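Local coordinates for protein globin II, extracellular (PDB 1X9F) that probably carries oxygen in earthworm blood as a haem-binding subunit of the giant extracellular haemoglobin, erythrocruorin, at residues D25-S30 with H64-L69. Numbering follows the deposited sequence.
Unlike the reference sequence in segment 64-69: Asp-66 (reference Glu). With CMO (carbon monoxide), chain P; HEM (protoporphyrin IX containing Fe), chain O.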
loop_
_atom_site.group_PDB
_atom_site.type_symbol
_atom_site.label_atom_id
_atom_site.label_comp_id
_atom_site.label_asym_id
_atom_site.label_seq_id
_atom_site.Cartn_x
_atom_site.Cartn_y
_atom_site.Cartn_z
ATOM N N ASP B 25 -29.367 12.128 12.490
ATOM C CA ASP B 25 -28.927 12.611 13.815
ATOM C C ASP B 25 -29.362 14.034 14.107
ATOM O O ASP B 25 -29.732 14.350 15.238
ATOM C CB ASP B 25 -27.405 12.530 13.961
ATOM C CG ASP B 25 -26.880 11.122 13.803
ATOM O OD1 ASP B 25 -27.533 10.171 14.287
ATOM O OD2 ASP B 25 -25.809 10.868 13.202
ATOM N N ARG B 26 -29.308 14.882 13.083
ATOM C CA ARG B 26 -29.722 16.264 13.214
ATOM C C ARG B 26 -31.229 16.367 13.412
ATOM O O ARG B 26 -31.685 17.156 14.240
ATOM C CB ARG B 26 -29.291 17.082 12.005
ATOM C CG ARG B 26 -29.670 18.543 12.129
ATOM C CD ARG B 26 -29.277 19.374 10.953
ATOM N NE ARG B 26 -27.830 19.378 10.782
ATOM C CZ ARG B 26 -27.190 20.094 9.872
ATOM N NH1 ARG B 26 -27.861 20.875 9.035
ATOM N NH2 ARG B 26 -25.868 20.029 9.796
ATOM N N GLU B 27 -31.997 15.578 12.661
ATOM C CA GLU B 27 -33.449 15.555 12.840
ATOM C C GLU B 27 -33.808 15.152 14.258
ATOM O O GLU B 27 -34.595 15.828 14.918
ATOM C CB GLU B 27 -34.130 14.578 11.874
ATOM C CG GLU B 27 -34.110 15.010 10.419
ATOM C CD GLU B 27 -34.872 14.033 9.551
ATOM O OE1 GLU B 27 -34.357 12.923 9.292
ATOM O OE2 GLU B 27 -35.991 14.372 9.128
ATOM N N ALA B 28 -33.218 14.048 14.719
ATOM C CA ALA B 28 -33.478 13.513 16.055
ATOM C C ALA B 28 -33.140 14.560 17.113
ATOM O O ALA B 28 -33.894 14.769 18.071
ATOM C CB ALA B 28 -32.669 12.235 16.279
ATOM N N PHE B 29 -32.006 15.217 16.902
ATOM C CA PHE B 29 -31.528 16.291 17.749
ATOM C C PHE B 29 -32.514 17.462 17.794
ATOM O O PHE B 29 -32.849 17.958 18.873
ATOM C CB PHE B 29 -30.172 16.741 17.225
ATOM C CG PHE B 29 -29.530 17.821 18.024
ATOM C CD1 PHE B 29 -29.054 17.571 19.306
ATOM C CD2 PHE B 29 -29.351 19.083 17.478
ATOM C CE1 PHE B 29 -28.432 18.576 20.044
ATOM C CE2 PHE B 29 -28.729 20.098 18.210
ATOM C CZ PHE B 29 -28.269 19.841 19.495
ATOM N N SER B 30 -32.974 17.890 16.619
ATOM C CA SER B 30 -33.985 18.931 16.504
ATOM C C SER B 30 -35.238 18.590 17.283
ATOM O O SER B 30 -35.822 19.458 17.929
ATOM C CB SER B 30 -34.374 19.124 15.041
ATOM O OG SER B 30 -33.315 19.719 14.310
ATOM N N HIS B 64 -39.608 22.612 10.348
ATOM C CA HIS B 64 -39.620 23.747 11.239
ATOM C C HIS B 64 -38.510 23.682 12.300
ATOM O O HIS B 64 -37.845 24.683 12.568
ATOM C CB HIS B 64 -40.981 23.882 11.915
ATOM C CG HIS B 64 -40.937 24.757 13.115
ATOM N ND1 HIS B 64 -40.827 26.127 13.024
ATOM C CD2 HIS B 64 -40.878 24.458 14.433
ATOM C CE1 HIS B 64 -40.752 26.638 14.239
ATOM N NE2 HIS B 64 -40.770 25.647 15.113
ATOM N N ALA B 65 -38.327 22.509 12.898
ATOM C CA ALA B 65 -37.340 22.340 13.955
ATOM C C ALA B 65 -35.921 22.415 13.395
ATOM O O ALA B 65 -35.049 23.025 14.015
ATOM C CB ALA B 65 -37.569 21.033 14.692
ATOM N N ASP B 66 -35.693 21.794 12.234
ATOM C CA ASP B 66 -34.424 21.941 11.507
ATOM C C ASP B 66 -34.184 23.427 11.193
ATOM O O ASP B 66 -33.051 23.912 11.271
ATOM C CB ASP B 66 -34.406 21.092 10.216
ATOM C CG ASP B 66 -33.739 19.713 10.398
ATOM O OD1 ASP B 66 -33.123 19.201 9.422
ATOM O OD2 ASP B 66 -33.780 19.066 11.468
ATOM N N ARG B 67 -35.254 24.142 10.856
ATOM C CA ARG B 67 -35.173 25.568 10.534
ATOM C C ARG B 67 -34.729 26.385 11.749
ATOM O O ARG B 67 -33.874 27.269 11.635
ATOM C CB ARG B 67 -36.535 26.044 10.044
ATOM C CG ARG B 67 -36.490 27.072 8.954
ATOM C CD ARG B 67 -37.661 27.003 7.987
ATOM N NE ARG B 67 -38.964 26.813 8.633
ATOM C CZ ARG B 67 -39.868 25.907 8.259
ATOM N NH1 ARG B 67 -39.629 25.100 7.231
ATOM N NH2 ARG B 67 -41.024 25.811 8.905
ATOM N N VAL B 68 -35.306 26.070 12.905
ATOM C CA VAL B 68 -34.966 26.735 14.159
ATOM C C VAL B 68 -33.517 26.525 14.525
ATOM O O VAL B 68 -32.811 27.481 14.859
ATOM C CB VAL B 68 -35.804 26.192 15.315
ATOM C CG1 VAL B 68 -35.351 26.799 16.650
ATOM C CG2 VAL B 68 -37.268 26.433 15.050
ATOM N N LEU B 69 -33.081 25.272 14.482
ATOM C CA LEU B 69 -31.695 24.966 14.778
ATOM C C LEU B 69 -30.753 25.583 13.748
ATOM O O LEU B 69 -29.586 25.833 14.049
ATOM C CB LEU B 69 -31.471 23.458 14.899
ATOM C CG LEU B 69 -32.147 22.767 16.085
ATOM C CD1 LEU B 69 -31.457 21.446 16.298
ATOM C CD2 LEU B 69 -32.071 23.611 17.359
HETATM C C CMO P . -38.714 28.357 16.955
HETATM O O CMO P . -39.370 27.297 17.130
HETATM C CHA HEM O . -40.067 30.391 13.716
HETATM C CHB HEM O . -35.510 30.675 15.452
HETATM C CHC HEM O . -37.207 30.366 20.029
HETATM C CHD HEM O . -41.793 30.330 18.298
HETATM C C1A HEM O . -38.598 30.414 13.789
HETATM C C2A HEM O . -37.843 30.403 12.619
HETATM C C3A HEM O . -36.456 30.480 13.080
HETATM C C4A HEM O . -36.644 30.550 14.544
HETATM C CMA HEM O . -35.184 30.490 12.271
HETATM C CAA HEM O . -38.316 30.272 11.193
HETATM C CBA HEM O . -38.527 31.599 10.494
HETATM C CGA HEM O . -39.096 31.260 9.136
HETATM O O1A HEM O . -38.325 30.846 8.240
HETATM O O2A HEM O . -40.325 31.397 8.963
HETATM C C1B HEM O . -35.592 30.602 16.908
HETATM C C2B HEM O . -34.439 30.586 17.662
HETATM C C3B HEM O . -34.942 30.512 18.919
HETATM C C4B HEM O . -36.318 30.480 18.875
HETATM C CMB HEM O . -33.000 30.639 17.217
HETATM C CAB HEM O . -34.106 30.464 19.955
HETATM C CBB HEM O . -33.196 30.451 20.909
HETATM C C1C HEM O . -38.669 30.276 19.937
HETATM C C2C HEM O . -39.419 30.099 21.083
HETATM C C3C HEM O . -40.707 30.092 20.601
HETATM C C4C HEM O . -40.635 30.252 19.215
HETATM C CMC HEM O . -38.895 29.977 22.494
HETATM C CAC HEM O . -41.922 29.936 21.445
HETATM C CBC HEM O . -42.030 28.855 22.234
HETATM C C1D HEM O . -41.728 30.361 16.821
HETATM C C2D HEM O . -42.879 30.266 16.040
HETATM C C3D HEM O . -42.439 30.272 14.737
HETATM C C4D HEM O . -40.973 30.381 14.871
HETATM C CMD HEM O . -44.307 30.178 16.525
HETATM C CAD HEM O . -43.256 30.220 13.471
HETATM C CBD HEM O . -43.794 28.821 13.218
HETATM C CGD HEM O . -44.539 28.872 11.908
HETATM O O1D HEM O . -43.916 29.138 10.857
HETATM O O2D HEM O . -45.765 28.651 11.923
HETATM N NA HEM O . -37.926 30.552 14.976
HETATM N NB HEM O . -36.758 30.544 17.597
HETATM N NC HEM O . -39.361 30.403 18.773
HETATM N ND HEM O . -40.548 30.420 16.150
HETATM FE FE HEM O . -38.656 30.554 16.873
HETATM O O HOH W 1 -30.532 21.307 8.606
#
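Ser-30 and Ala-65 mark the closest backbone approach, 5.4 Å between their CA atoms, where segments 25-30 and 64-69, of helices 23-40 and 59-77, cross at 90° with axes 9.0 Å apart: the B/E helix crossing of the globin fold. Small side chains meet there, Ser-30 CB lying 3.7 Å from Ala-65 CB. With OG anti to its own carbonyl carbon (chi1 -70°), Ser-30 brings the hydroxyl 3.0 Å from both Asp-66 OD2 and Arg-26 O. Asp-66 OD1 faces Arg-26 instead: a water accepts from Arg-26 NH1 and donates only weakly to Asp-66 OD1; that guanidinium makes its salt bridge to Asp-79 of the Globin III chain. Leu-69 CD1 touches Ser-30 OG and rests against the Phe-29 ring, 3.4 Å from Phe-29 CD2. On the haem side of segment 64-69, NE2 of His-64, the distal histidine, donates a weak, bent hydrogen bond (123°) to the carbon monoxide oxygen, while Val-68 CG2 packs against the ligand and one imidazole face, toward its rim. A leucine in place of His-64 would probably leave the ligand oxygen without this N-H partner. Here helix 59-77 separates segment 25-30 from the haem, while Trp-34, further along helix 23-40, joins the ligand pocket; Phe-29 reaches helix 103-121 and Leu-69 touches Tyr-20 of helix 6-20.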